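Local coordinates for protein PpBBE-like 1 D396N (Physcomitrella patens subsp. patens, PDB 6EO5) that is a variant of a flavoenzyme of the berberine bridge enzyme family that oxidises cellobiose and carries bicovalently attached FAD, at residues A[234-239]-A[346-351]; A[331-336]-A[394-399]; A[337-342]-A[422-427]; A[366-371]-A[387-392]. All blocks are in the same frame, centred on the assembly; numbering follows the deposited sequence.

Interaction 1: A[234-239]-A[346-351]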
loop_
_atom_site.group_PDB
_atom_site.type_symbol
_atom_site.label_atom_id
_atom_site.label_comp_id
_atom_site.label_asym_id
_atom_site.label_seq_id
_atom_site.Cartn_x
_atom_site.Cartn_y
_atom_site.Cartn_z
ATOM N N VAL A 234 -21.822 -0.492 -21.047
ATOM C CA VAL A 234 -22.014 -1.636 -20.163
ATOM C C VAL A 234 -21.390 -1.412 -18.788
ATOM O O VAL A 234 -21.264 -2.366 -18.008
ATOM C CB VAL A 234 -21.482 -2.933 -20.806
ATOM C CG1 VAL A 234 -22.142 -3.160 -22.156
ATOM C CG2 VAL A 234 -19.959 -2.911 -20.955
ATOM N N LEU A 235 -21.001 -0.173 -18.467
ATOM C CA LEU A 235 -20.325 0.099 -17.197
ATOM C C LEU A 235 -21.255 -0.113 -16.002
ATOM O O LEU A 235 -20.859 -0.713 -14.996
ATOM C CB LEU A 235 -19.769 1.524 -17.188
ATOM C CG LEU A 235 -18.611 1.796 -18.137
ATOM C CD1 LEU A 235 -18.282 3.279 -18.156
ATOM C CD2 LEU A 235 -17.394 0.962 -17.736
ATOM N N PHE A 236 -22.482 0.396 -16.077
ATOM C CA PHE A 236 -23.420 0.192 -14.983
ATOM C C PHE A 236 -23.682 -1.291 -14.774
ATOM O O PHE A 236 -23.625 -1.798 -13.643
ATOM C CB PHE A 236 -24.734 0.921 -15.257
ATOM C CG PHE A 236 -25.753 0.726 -14.178
ATOM C CD1 PHE A 236 -26.609 -0.370 -14.197
ATOM C CD2 PHE A 236 -25.838 1.618 -13.123
ATOM C CE1 PHE A 236 -27.526 -0.566 -13.188
ATOM C CE2 PHE A 236 -26.763 1.427 -12.108
ATOM C CZ PHE A 236 -27.606 0.337 -12.143
ATOM N N LYS A 237 -23.985 -1.999 -15.866
ATOM C CA LYS A 237 -24.306 -3.415 -15.774
ATOM C C LYS A 237 -23.142 -4.198 -15.181
ATOM O O LYS A 237 -23.333 -5.028 -14.281
ATOM C CB LYS A 237 -24.686 -3.935 -17.163
ATOM C CG LYS A 237 -25.407 -5.275 -17.178
ATOM C CD LYS A 237 -25.701 -5.728 -18.603
ATOM C CE LYS A 237 -26.241 -7.152 -18.623
ATOM N NZ LYS A 237 -27.550 -7.248 -17.919
ATOM N N ASN A 238 -21.918 -3.937 -15.662
ATOM C CA ASN A 238 -20.772 -4.692 -15.159
ATOM C C ASN A 238 -20.508 -4.381 -13.691
ATOM O O ASN A 238 -20.276 -5.296 -12.894
ATOM C CB ASN A 238 -19.521 -4.416 -15.996
ATOM C CG ASN A 238 -19.669 -4.848 -17.441
ATOM O OD1 ASN A 238 -20.653 -5.475 -17.810
ATOM N ND2 ASN A 238 -18.684 -4.516 -18.266
ATOM N N PHE A 239 -20.552 -3.101 -13.304
ATOM C CA PHE A 239 -20.271 -2.767 -11.911
ATOM C C PHE A 239 -21.333 -3.339 -10.979
ATOM O O PHE A 239 -21.000 -3.883 -9.919
ATOM C CB PHE A 239 -20.151 -1.251 -11.701
ATOM C CG PHE A 239 -19.649 -0.912 -10.332
ATOM C CD1 PHE A 239 -18.297 -1.024 -10.038
ATOM C CD2 PHE A 239 -20.526 -0.589 -9.311
ATOM C CE1 PHE A 239 -17.820 -0.776 -8.772
ATOM C CE2 PHE A 239 -20.053 -0.331 -8.027
ATOM C CZ PHE A 239 -18.692 -0.427 -7.763
ATOM N N ALA A 346 -28.740 4.266 -7.781
ATOM C CA ALA A 346 -28.557 5.695 -8.000
ATOM C C ALA A 346 -27.103 6.097 -7.780
ATOM O O ALA A 346 -26.554 6.906 -8.537
ATOM C CB ALA A 346 -29.480 6.482 -7.069
ATOM N N GLY A 347 -26.467 5.537 -6.742
ATOM C CA GLY A 347 -25.057 5.800 -6.507
ATOM C C GLY A 347 -24.158 5.317 -7.633
ATOM O O GLY A 347 -23.185 5.987 -7.986
ATOM N N ILE A 348 -24.457 4.149 -8.207
ATOM C CA ILE A 348 -23.617 3.644 -9.292
ATOM C C ILE A 348 -23.674 4.582 -10.496
ATOM O O ILE A 348 -22.644 4.875 -11.115
ATOM C CB ILE A 348 -24.013 2.201 -9.669
ATOM C CG1 ILE A 348 -23.793 1.259 -8.486
ATOM C CG2 ILE A 348 -23.206 1.715 -10.861
ATOM C CD1 ILE A 348 -24.241 -0.147 -8.739
ATOM N N ASN A 349 -24.867 5.085 -10.835
ATOM C CA ASN A 349 -24.976 6.038 -11.941
ATOM C C ASN A 349 -24.294 7.361 -11.623
ATOM O O ASN A 349 -23.664 7.963 -12.501
ATOM C CB ASN A 349 -26.433 6.294 -12.298
ATOM C CG ASN A 349 -27.053 5.136 -13.015
ATOM O OD1 ASN A 349 -26.701 4.824 -14.159
ATOM N ND2 ASN A 349 -27.989 4.478 -12.350
ATOM N N ALA A 350 -24.436 7.845 -10.389
ATOM C CA ALA A 350 -23.798 9.103 -10.018
ATOM C C ALA A 350 -22.284 8.984 -10.116
ATOM O O ALA A 350 -21.603 9.913 -10.567
ATOM C CB ALA A 350 -24.226 9.517 -8.607
ATOM N N MET A 351 -21.752 7.827 -9.722
ATOM C CA MET A 351 -20.324 7.572 -9.815
ATOM C C MET A 351 -19.858 7.575 -11.266
ATOM O O MET A 351 -18.875 8.244 -11.610
ATOM C CB MET A 351 -20.007 6.238 -9.143
ATOM C CG MET A 351 -18.566 5.851 -9.191
ATOM S SD MET A 351 -18.340 4.258 -8.404
ATOM C CE MET A 351 -19.105 3.167 -9.608
#
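Phe236 and Phe239 reach across from one helix to Ile348, Asn349 and Met351 of another, an example of two helices packed side by side over a face of a β-sheet. The short segments 235-239 and 346-351 run in roughly opposed directions, 130° apart, with their axes 10.1 Å from each other at closest approach. No hydrogen bond joins them, and the junction is carried by side chains alone.

The apolar contacts centre on Ile348, which is wedged between the two phenylalanines. Its two branches divide the work: CG2 lies 3.5 Å from CD2 of Phe236, while CD1 meets CD2 of Phe239 at 3.8 Å, coming in at that ring's edge and near its plane. The division follows from the first torsion (chi1 -62°), which sets CG1 beside the backbone N and sends CG2 anti to it.

A second kind of contact is ring against amide. The Asn349 amide runs nearly parallel to the Phe236 ring, with ND2 3.3 Å from Phe236 CE2; the same ND2 donates a weak hydrogen bond to Asp345 O, which may help fix how the amide is turned. This part lies toward the surface, whereas the Phe239 side is buried, with Met259 of strand 253-259 touching Phe239 and Tyr415 and Val419 of helix 405-420 touching Met351.

The third kind is Met-aromatic. The Met351 chain bends at chi3 (71°), holding SD 5.0 Å from the Phe239 ring centroid and bringing CE over the centre of the face, 3.9 Å from that centroid, as a CH-pi contact.

Interaction 2: A[331-336]-A[394-399]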
loop_
_atom_site.group_PDB
_atom_site.type_symbol
_atom_site.label_atom_id
_atom_site.label_comp_id
_atom_site.label_asym_id
_atom_site.label_seq_id
_atom_site.Cartn_x
_atom_site.Cartn_y
_atom_site.Cartn_z
ATOM N N PHE A 331 0.165 12.820 -10.388
ATOM C CA PHE A 331 -1.233 12.493 -10.158
ATOM C C PHE A 331 -1.689 12.987 -8.799
ATOM O O PHE A 331 -0.881 13.257 -7.906
ATOM C CB PHE A 331 -1.473 10.972 -10.273
ATOM C CG PHE A 331 -0.708 10.135 -9.260
ATOM C CD1 PHE A 331 0.569 9.671 -9.542
ATOM C CD2 PHE A 331 -1.286 9.774 -8.047
ATOM C CE1 PHE A 331 1.268 8.886 -8.620
ATOM C CE2 PHE A 331 -0.595 8.985 -7.115
ATOM C CZ PHE A 331 0.682 8.548 -7.401
ATOM N N LYS A 332 -3.006 13.095 -8.662
ATOM C CA LYS A 332 -3.674 13.188 -7.373
ATOM C C LYS A 332 -4.529 11.938 -7.196
ATOM O O LYS A 332 -5.251 11.540 -8.117
ATOM C CB LYS A 332 -4.523 14.454 -7.284
ATOM C CG LYS A 332 -5.407 14.533 -6.053
ATOM C CD LYS A 332 -4.593 14.677 -4.784
ATOM C CE LYS A 332 -5.511 14.683 -3.585
ATOM N NZ LYS A 332 -4.751 14.615 -2.319
ATOM N N ALA A 333 -4.426 11.305 -6.028
ATOM C CA ALA A 333 -5.195 10.108 -5.711
ATOM C C ALA A 333 -6.052 10.335 -4.465
ATOM O O ALA A 333 -5.654 11.047 -3.536
ATOM C CB ALA A 333 -4.273 8.899 -5.507
ATOM N N LYS A 334 -7.246 9.738 -4.462
ATOM C CA LYS A 334 -8.118 9.712 -3.291
ATOM C C LYS A 334 -8.676 8.302 -3.138
ATOM O O LYS A 334 -8.596 7.484 -4.058
ATOM C CB LYS A 334 -9.252 10.742 -3.416
ATOM C CG LYS A 334 -8.758 12.146 -3.747
ATOM C CD LYS A 334 -9.871 13.174 -3.893
ATOM C CE LYS A 334 -10.570 13.470 -2.583
ATOM N NZ LYS A 334 -9.690 14.155 -1.590
ATOM N N SER A 335 -9.234 7.994 -1.969
ATOM C CA SER A 335 -9.849 6.679 -1.780
ATOM C C SER A 335 -11.060 6.797 -0.858
ATOM O O SER A 335 -11.286 7.836 -0.211
ATOM C CB SER A 335 -8.845 5.654 -1.229
ATOM O OG SER A 335 -8.662 5.800 0.172
ATOM N N ILE A 336 -11.845 5.717 -0.803
ATOM C CA ILE A 336 -13.031 5.662 0.047
ATOM C C ILE A 336 -13.398 4.203 0.254
ATOM O O ILE A 336 -13.011 3.339 -0.531
ATOM C CB ILE A 336 -14.203 6.455 -0.583
ATOM C CG1 ILE A 336 -15.064 7.105 0.504
ATOM C CG2 ILE A 336 -15.011 5.578 -1.519
ATOM C CD1 ILE A 336 -16.054 8.080 -0.040
ATOM N N GLN A 394 -10.071 3.031 -5.225
ATOM C CA GLN A 394 -8.890 3.837 -5.507
ATOM C C GLN A 394 -9.194 4.756 -6.690
ATOM O O GLN A 394 -9.578 4.279 -7.766
ATOM C CB GLN A 394 -7.670 2.964 -5.791
ATOM C CG GLN A 394 -6.371 3.754 -5.759
ATOM C CD GLN A 394 -5.203 3.022 -6.386
ATOM O OE1 GLN A 394 -4.140 3.605 -6.617
ATOM N NE2 GLN A 394 -5.393 1.744 -6.673
ATOM N N MET A 395 -9.023 6.064 -6.487
ATOM C CA MET A 395 -9.366 7.091 -7.472
ATOM C C MET A 395 -8.114 7.880 -7.834
ATOM O O MET A 395 -7.598 8.632 -7.001
ATOM C CB MET A 395 -10.437 8.029 -6.917
ATOM C CG MET A 395 -11.486 7.333 -6.095
ATOM S SD MET A 395 -12.374 8.494 -5.057
ATOM C CE MET A 395 -13.549 7.447 -4.226
ATOM N N VAL A 396 -7.645 7.743 -9.073
ATOM C CA VAL A 396 -6.401 8.358 -9.533
ATOM C C VAL A 396 -6.699 9.236 -10.745
ATOM O O VAL A 396 -7.356 8.785 -11.689
ATOM C CB VAL A 396 -5.342 7.295 -9.897
ATOM C CG1 VAL A 396 -4.032 7.958 -10.304
ATOM C CG2 VAL A 396 -5.123 6.318 -8.749
ATOM N N ALA A 397 -6.214 10.485 -10.720
ATOM C CA ALA A 397 -6.263 11.388 -11.871
ATOM C C ALA A 397 -4.859 11.892 -12.174
ATOM O O ALA A 397 -4.186 12.425 -11.287
ATOM C CB ALA A 397 -7.195 12.573 -11.629
ATOM N N SER A 398 -4.431 11.737 -13.426
ATOM C CA SER A 398 -3.054 11.979 -13.832
ATOM C C SER A 398 -2.975 13.138 -14.813
ATOM O O SER A 398 -3.969 13.535 -15.431
ATOM C CB SER A 398 -2.436 10.733 -14.482
ATOM O OG SER A 398 -2.483 9.618 -13.611
ATOM N N TRP A 399 -1.765 13.683 -14.946
ATOM C CA TRP A 399 -1.484 14.677 -15.969
ATOM C C TRP A 399 -0.009 14.626 -16.322
ATOM O O TRP A 399 0.819 14.157 -15.541
ATOM C CB TRP A 399 -1.891 16.092 -15.537
ATOM C CG TRP A 399 -1.274 16.634 -14.262
ATOM C CD1 TRP A 399 -0.191 17.472 -14.160
ATOM C CD2 TRP A 399 -1.743 16.426 -12.917
ATOM N NE1 TRP A 399 0.046 17.786 -12.839
ATOM C CE2 TRP A 399 -0.892 17.159 -12.058
ATOM C CE3 TRP A 399 -2.797 15.696 -12.359
ATOM C CZ2 TRP A 399 -1.063 17.175 -10.670
ATOM C CZ3 TRP A 399 -2.966 15.716 -10.985
ATOM C CH2 TRP A 399 -2.101 16.450 -10.154
#
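Met395 has more surface buried here than any other residue, and it gains it by lying along the neighbouring strand. Its CB and CG rest beside Lys334 O, and the chain then runs extended beyond CG until CE touches Ile336 CG2 at 3.6 Å. The same residue is locked by its backbone: Met395 N donates to Lys334 O and Lys334 N to Met395 O, both at 2.8 Å.

Phe331, next in buried surface, works at the far end of the pairing and from the other face of the sheet. Its first torsion, chi1 62°, sets the ring obliquely by Val396, with CD2 4.0 Å from Val396 CG1 and CB also touching that methyl. The backbone around Phe331 is covered by Trp399, whose CZ3 comes 3.5 Å from Lys332 N; Phe331 N lies over one face of the indole, toward its rim.

Next to Phe331, Lys332 pairs with Ala397 through two bonds of 3.0 Å, Lys332 N to Ala397 O and Ala397 N to Lys332 O. Its ammonium forms salt bridges to Asp433 and Glu84, and that of Lys334 also reaches Asp433, so two positive groups share one carboxylate.

The Gln394 side chain, whose OE1 bonds to Tyr83 OH, is about 6 Å from the bound FAD. Alternating hydrogen-bonded and non-hydrogen-bonded pairs make this a regular antiparallel strand pair at one margin of the seven-stranded sheet.

Interaction 3: A[337-342]-A[422-427]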
loop_
_atom_site.group_PDB
_atom_site.type_symbol
_atom_site.label_atom_id
_atom_site.label_comp_id
_atom_site.label_asym_id
_atom_site.label_seq_id
_atom_site.Cartn_x
_atom_site.Cartn_y
_atom_site.Cartn_z
ATOM N N TYR A 337 -14.150 3.922 1.320
ATOM C CA TYR A 337 -14.662 2.579 1.586
ATOM C C TYR A 337 -16.179 2.539 1.418
ATOM O O TYR A 337 -16.884 3.486 1.790
ATOM C CB TYR A 337 -14.287 2.104 2.996
ATOM C CG TYR A 337 -12.897 1.525 3.096
ATOM C CD1 TYR A 337 -12.610 0.233 2.608
ATOM C CD2 TYR A 337 -11.860 2.261 3.671
ATOM C CE1 TYR A 337 -11.308 -0.301 2.693
ATOM C CE2 TYR A 337 -10.568 1.746 3.756
ATOM C CZ TYR A 337 -10.297 0.473 3.270
ATOM O OH TYR A 337 -9.010 -0.004 3.373
ATOM N N VAL A 338 -16.670 1.438 0.857
ATOM C CA VAL A 338 -18.092 1.194 0.642
ATOM C C VAL A 338 -18.476 -0.054 1.419
ATOM O O VAL A 338 -17.775 -1.072 1.351
ATOM C CB VAL A 338 -18.426 1.016 -0.850
ATOM C CG1 VAL A 338 -19.913 0.820 -1.031
ATOM C CG2 VAL A 338 -17.928 2.210 -1.659
ATOM N N ASN A 339 -19.574 0.026 2.160
ATOM C CA ASN A 339 -20.061 -1.089 2.961
ATOM C C ASN A 339 -21.072 -1.914 2.172
ATOM O O ASN A 339 -21.683 -1.435 1.210
ATOM C CB ASN A 339 -20.710 -0.593 4.247
ATOM C CG ASN A 339 -19.712 -0.037 5.228
ATOM O OD1 ASN A 339 -18.515 -0.312 5.155
ATOM N ND2 ASN A 339 -20.206 0.752 6.167
ATOM N N GLY A 340 -21.239 -3.171 2.589
ATOM C CA GLY A 340 -22.279 -4.016 2.025
ATOM C C GLY A 340 -23.638 -3.345 2.169
ATOM O O GLY A 340 -23.898 -2.681 3.167
ATOM N N PRO A 341 -24.521 -3.508 1.176
ATOM C CA PRO A 341 -24.343 -4.315 -0.031
ATOM C C PRO A 341 -23.763 -3.520 -1.179
ATOM O O PRO A 341 -23.805 -3.991 -2.315
ATOM C CB PRO A 341 -25.769 -4.751 -0.354
ATOM C CG PRO A 341 -26.595 -3.569 0.066
ATOM C CD PRO A 341 -25.878 -2.934 1.248
ATOM N N GLY A 342 -23.247 -2.326 -0.895
ATOM C CA GLY A 342 -22.599 -1.538 -1.923
ATOM C C GLY A 342 -23.329 -0.253 -2.247
ATOM O O GLY A 342 -24.176 0.222 -1.481
ATOM N N TYR A 422 -22.974 8.256 -1.179
ATOM C CA TYR A 422 -23.522 6.909 -1.194
ATOM C C TYR A 422 -22.674 5.900 -0.433
ATOM O O TYR A 422 -23.033 4.722 -0.396
ATOM C CB TYR A 422 -23.718 6.430 -2.641
ATOM C CG TYR A 422 -24.539 7.371 -3.489
ATOM C CD1 TYR A 422 -25.929 7.303 -3.496
ATOM C CD2 TYR A 422 -23.926 8.352 -4.268
ATOM C CE1 TYR A 422 -26.682 8.179 -4.265
ATOM C CE2 TYR A 422 -24.669 9.220 -5.044
ATOM C CZ TYR A 422 -26.044 9.127 -5.039
ATOM O OH TYR A 422 -26.779 9.997 -5.808
ATOM N N ALA A 423 -21.582 6.324 0.193
ATOM C CA ALA A 423 -20.628 5.396 0.790
ATOM C C ALA A 423 -20.351 5.838 2.226
ATOM O O ALA A 423 -21.158 6.516 2.867
ATOM C CB ALA A 423 -19.361 5.318 -0.072
ATOM N N THR A 424 -19.204 5.445 2.758
ATOM C CA THR A 424 -18.758 5.857 4.079
ATOM C C THR A 424 -17.809 7.043 3.940
ATOM O O THR A 424 -17.446 7.461 2.832
ATOM C CB THR A 424 -18.035 4.715 4.817
ATOM O OG1 THR A 424 -16.695 4.599 4.321
ATOM C CG2 THR A 424 -18.750 3.382 4.641
ATOM N N GLY A 425 -17.366 7.556 5.087
ATOM C CA GLY A 425 -16.305 8.533 5.144
ATOM C C GLY A 425 -14.930 7.973 5.442
ATOM O O GLY A 425 -14.004 8.755 5.687
ATOM N N GLN A 426 -14.751 6.652 5.442
ATOM C CA GLN A 426 -13.430 6.105 5.712
ATOM C C GLN A 426 -12.637 5.959 4.421
ATOM O O GLN A 426 -13.198 5.809 3.330
ATOM C CB GLN A 426 -13.517 4.759 6.416
ATOM C CG GLN A 426 -14.568 4.674 7.492
ATOM C CD GLN A 426 -15.210 3.273 7.541
ATOM O OE1 GLN A 426 -14.514 2.233 7.536
ATOM N NE2 GLN A 426 -16.542 3.243 7.552
ATOM N N ALA A 427 -11.318 6.024 4.562
ATOM C CA ALA A 427 -10.395 5.929 3.446
ATOM C C ALA A 427 -9.244 5.007 3.828
ATOM O O ALA A 427 -9.023 4.719 5.007
ATOM C CB ALA A 427 -9.866 7.308 3.042
#
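Ala423 is the first residue of the loop 422-427 to meet the end of strand 331-338: its CB packs against Val338 CG2 at 3.8 Å and also lies beside the carbonyl of Tyr337.

Thr424, next in line, makes two hydrogen bonds to one carbonyl. Tyr337 O receives Thr424 N at 3.2 Å and Thr424 OG1 at 2.8 Å, the hydroxyl coming from above the carbonyl plane. The methyl CG2 lies against the Asn339 side chain and beside Tyr337 O. With chi1 at 79°, OG1 is placed between the backbone N and the carbonyl carbon, where it can also accept from Gln426 N at 3.0 Å. The hydroxyl thus donates to one strand and accepts from its own loop, and Gly425 passes through the bend that this closes.

Gln426 returns the chain to the strand. Its carbonyl O takes Tyr337 N at 2.9 Å, while its CB comes 4.1 Å from Tyr337 CD2. Ala427 completes the line with its backbone, the carbon C being 3.5 Å from Tyr337 CE2.

Beyond the loop, the Tyr337 ring stacks on His386 and meets Tyr368 edge-to-face, its OH bonded to that of Tyr368; the Tyr337 side chain is about 8 Å from the FAD. An ST turn, made by Thr424, here docks a loop by backbone bonds and the Thr424 hydroxyl onto strand 331-338, an outermost strand of the antiparallel sheet within this chain.

Interaction 4: A[366-371]-A[387-392]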
loop_
_atom_site.group_PDB
_atom_site.type_symbol
_atom_site.label_atom_id
_atom_site.label_comp_id
_atom_site.label_asym_id
_atom_site.label_seq_id
_atom_site.Cartn_x
_atom_site.Cartn_y
_atom_site.Cartn_z
ATOM N N ASN A 366 -10.955 -2.847 -4.735
ATOM C CA ASN A 366 -10.437 -4.059 -4.099
ATOM C C ASN A 366 -11.518 -4.685 -3.232
ATOM O O ASN A 366 -12.068 -4.018 -2.354
ATOM C CB ASN A 366 -9.217 -3.751 -3.241
ATOM C CG ASN A 366 -8.036 -3.322 -4.054
ATOM O OD1 ASN A 366 -7.984 -3.560 -5.257
ATOM N ND2 ASN A 366 -7.065 -2.689 -3.400
ATOM N N LEU A 367 -11.801 -5.966 -3.448
ATOM C CA LEU A 367 -12.886 -6.618 -2.727
ATOM C C LEU A 367 -12.420 -7.040 -1.336
ATOM O O LEU A 367 -11.368 -7.670 -1.192
ATOM C CB LEU A 367 -13.386 -7.825 -3.515
ATOM C CG LEU A 367 -14.503 -8.611 -2.839
ATOM C CD1 LEU A 367 -15.798 -7.823 -2.943
ATOM C CD2 LEU A 367 -14.639 -10.004 -3.450
ATOM N N TYR A 368 -13.200 -6.667 -0.309
ATOM C CA TYR A 368 -12.966 -7.117 1.056
ATOM C C TYR A 368 -14.048 -8.167 1.360
ATOM O O TYR A 368 -13.936 -9.317 0.914
ATOM C CB TYR A 368 -12.964 -5.959 2.053
ATOM C CG TYR A 368 -11.734 -5.062 2.025
ATOM C CD1 TYR A 368 -11.362 -4.379 0.866
ATOM C CD2 TYR A 368 -10.961 -4.883 3.168
ATOM C CE1 TYR A 368 -10.242 -3.557 0.842
ATOM C CE2 TYR A 368 -9.840 -4.063 3.152
ATOM C CZ TYR A 368 -9.491 -3.403 1.988
ATOM O OH TYR A 368 -8.390 -2.573 1.972
ATOM N N GLY A 369 -15.077 -7.808 2.127
ATOM C CA GLY A 369 -16.224 -8.679 2.299
ATOM C C GLY A 369 -16.157 -9.537 3.551
ATOM O O GLY A 369 -15.098 -9.782 4.131
ATOM N N SER A 370 -17.333 -10.040 3.939
ATOM C CA SER A 370 -17.474 -10.767 5.194
ATOM C C SER A 370 -16.736 -12.109 5.195
ATOM O O SER A 370 -16.322 -12.572 6.266
ATOM C CB SER A 370 -18.955 -10.974 5.496
ATOM O OG SER A 370 -19.551 -11.756 4.477
ATOM N N GLN A 371 -16.559 -12.751 4.030
ATOM C CA GLN A 371 -15.794 -14.002 3.960
ATOM C C GLN A 371 -14.286 -13.784 4.039
ATOM O O GLN A 371 -13.545 -14.755 4.249
ATOM C CB GLN A 371 -16.079 -14.793 2.665
ATOM C CG GLN A 371 -17.536 -14.980 2.257
ATOM C CD GLN A 371 -18.165 -13.692 1.715
ATOM O OE1 GLN A 371 -17.474 -12.689 1.515
ATOM N NE2 GLN A 371 -19.468 -13.715 1.488
ATOM N N ARG A 387 -12.472 -2.978 8.729
ATOM C CA ARG A 387 -12.713 -4.410 8.844
ATOM C C ARG A 387 -14.155 -4.784 8.526
ATOM O O ARG A 387 -14.573 -5.904 8.846
ATOM C CB ARG A 387 -12.349 -4.887 10.249
ATOM C CG ARG A 387 -10.960 -4.483 10.692
ATOM C CD ARG A 387 -9.926 -5.288 9.958
ATOM N NE ARG A 387 -8.598 -5.115 10.536
ATOM C CZ ARG A 387 -7.523 -5.767 10.104
ATOM N NH1 ARG A 387 -7.648 -6.631 9.100
ATOM N NH2 ARG A 387 -6.338 -5.561 10.670
ATOM N N ASN A 388 -14.934 -3.872 7.916
ATOM C CA ASN A 388 -16.360 -4.117 7.720
ATOM C C ASN A 388 -16.889 -3.560 6.397
ATOM O O ASN A 388 -18.097 -3.300 6.278
ATOM C CB ASN A 388 -17.171 -3.535 8.879
ATOM C CG ASN A 388 -18.499 -4.238 9.068
ATOM O OD1 ASN A 388 -18.580 -5.474 9.030
ATOM N ND2 ASN A 388 -19.554 -3.463 9.260
ATOM N N SER A 389 -16.032 -3.392 5.400
ATOM C CA SER A 389 -16.431 -2.875 4.103
ATOM C C SER A 389 -16.611 -4.012 3.108
ATOM O O SER A 389 -16.090 -5.117 3.285
ATOM C CB SER A 389 -15.379 -1.913 3.562
ATOM O OG SER A 389 -14.233 -2.677 3.201
ATOM N N LEU A 390 -17.342 -3.717 2.032
ATOM C CA LEU A 390 -17.379 -4.647 0.909
ATOM C C LEU A 390 -16.159 -4.453 0.013
ATOM O O LEU A 390 -15.497 -5.433 -0.357
ATOM C CB LEU A 390 -18.677 -4.469 0.122
ATOM C CG LEU A 390 -18.964 -5.444 -1.015
ATOM C CD1 LEU A 390 -18.932 -6.912 -0.541
ATOM C CD2 LEU A 390 -20.302 -5.096 -1.682
ATOM N N TYR A 391 -15.826 -3.200 -0.316
ATOM C CA TYR A 391 -14.664 -2.914 -1.146
ATOM C C TYR A 391 -14.186 -1.486 -0.898
ATOM O O TYR A 391 -14.913 -0.650 -0.353
ATOM C CB TYR A 391 -14.977 -3.144 -2.633
ATOM C CG TYR A 391 -16.121 -2.316 -3.175
ATOM C CD1 TYR A 391 -15.912 -1.005 -3.613
ATOM C CD2 TYR A 391 -17.401 -2.850 -3.281
ATOM C CE1 TYR A 391 -16.944 -0.254 -4.115
ATOM C CE2 TYR A 391 -18.446 -2.102 -3.791
ATOM C CZ TYR A 391 -18.213 -0.803 -4.203
ATOM O OH TYR A 391 -19.247 -0.037 -4.708
ATOM N N SER A 392 -12.941 -1.225 -1.300
ATOM C CA SER A 392 -12.359 0.110 -1.324
ATOM C C SER A 392 -12.373 0.638 -2.751
ATOM O O SER A 392 -12.389 -0.138 -3.707
ATOM C CB SER A 392 -10.921 0.082 -0.816
ATOM O OG SER A 392 -10.123 -0.773 -1.637
HETATM O O HOH W 1 -7.808 -1.506 -0.208
HETATM O O HOH W 2 -9.400 -0.353 -4.125
#
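Tyr368 and Gly369 form the tight part of this contact, where two successive backbone N atoms bond to the paired chain: Tyr368 N donates to Leu390 O at 2.6 Å and Gly369 N to Ser389 O at 3.1 Å. The Tyr368 ring adds to the grip, its CG lying 3.6 Å from Ser389 OG and its CE1 3.7 Å from Ser392 OG. With phi at 96°, Gly369 turns the chain away directly after these bonds. Leu367 CD1 packs on Leu390 CD1 at 4.1 Å.

Toward Asn366 the pairing slackens and water takes part. Ser392 N still donates to Asn366 O at 3.1 Å, but the return bond from Asn366 N to Ser392 O is weak. One water joins Tyr368 OH, which is also hydrogen-bonded to Tyr337 OH, to Ser392 OG; another accepts from Asn366 N and bonds to the same serine hydroxyl. The Asn366 side chain lies about 5 Å from the FAD.

A classic beta bulge places two residues, Leu390 and Tyr391, opposite the single Val338. The pair occupies the sheet interior: Leu367 bonds onward to Ala255 of strand 253-259 and packs on Arg161 of helix 160-163, and Val338 of strand 331-338 binds the bulge from the other side.

From the N terminus, the chain opens interaction 1 at helix 235-246, then interactions 2 and 3 in turn along strand 331-338. Segment 346-351 closes interaction 1 first, so it crosses both of them. Interaction 4 begins later and closes quickly, 366-371 with 387-392; it follows interaction 1 in series and lies within the spans of interactions 2 and 3. Segment 394-399 then completes interaction 2, and the loop 422-427 closes interaction 3, which crosses interaction 2. Together they join three neighbouring strands of the large sheet, a helix pair on it and the loop beyond helix 405-420; Tyr422 packs on Gly347, and Phe239 meets Tyr391.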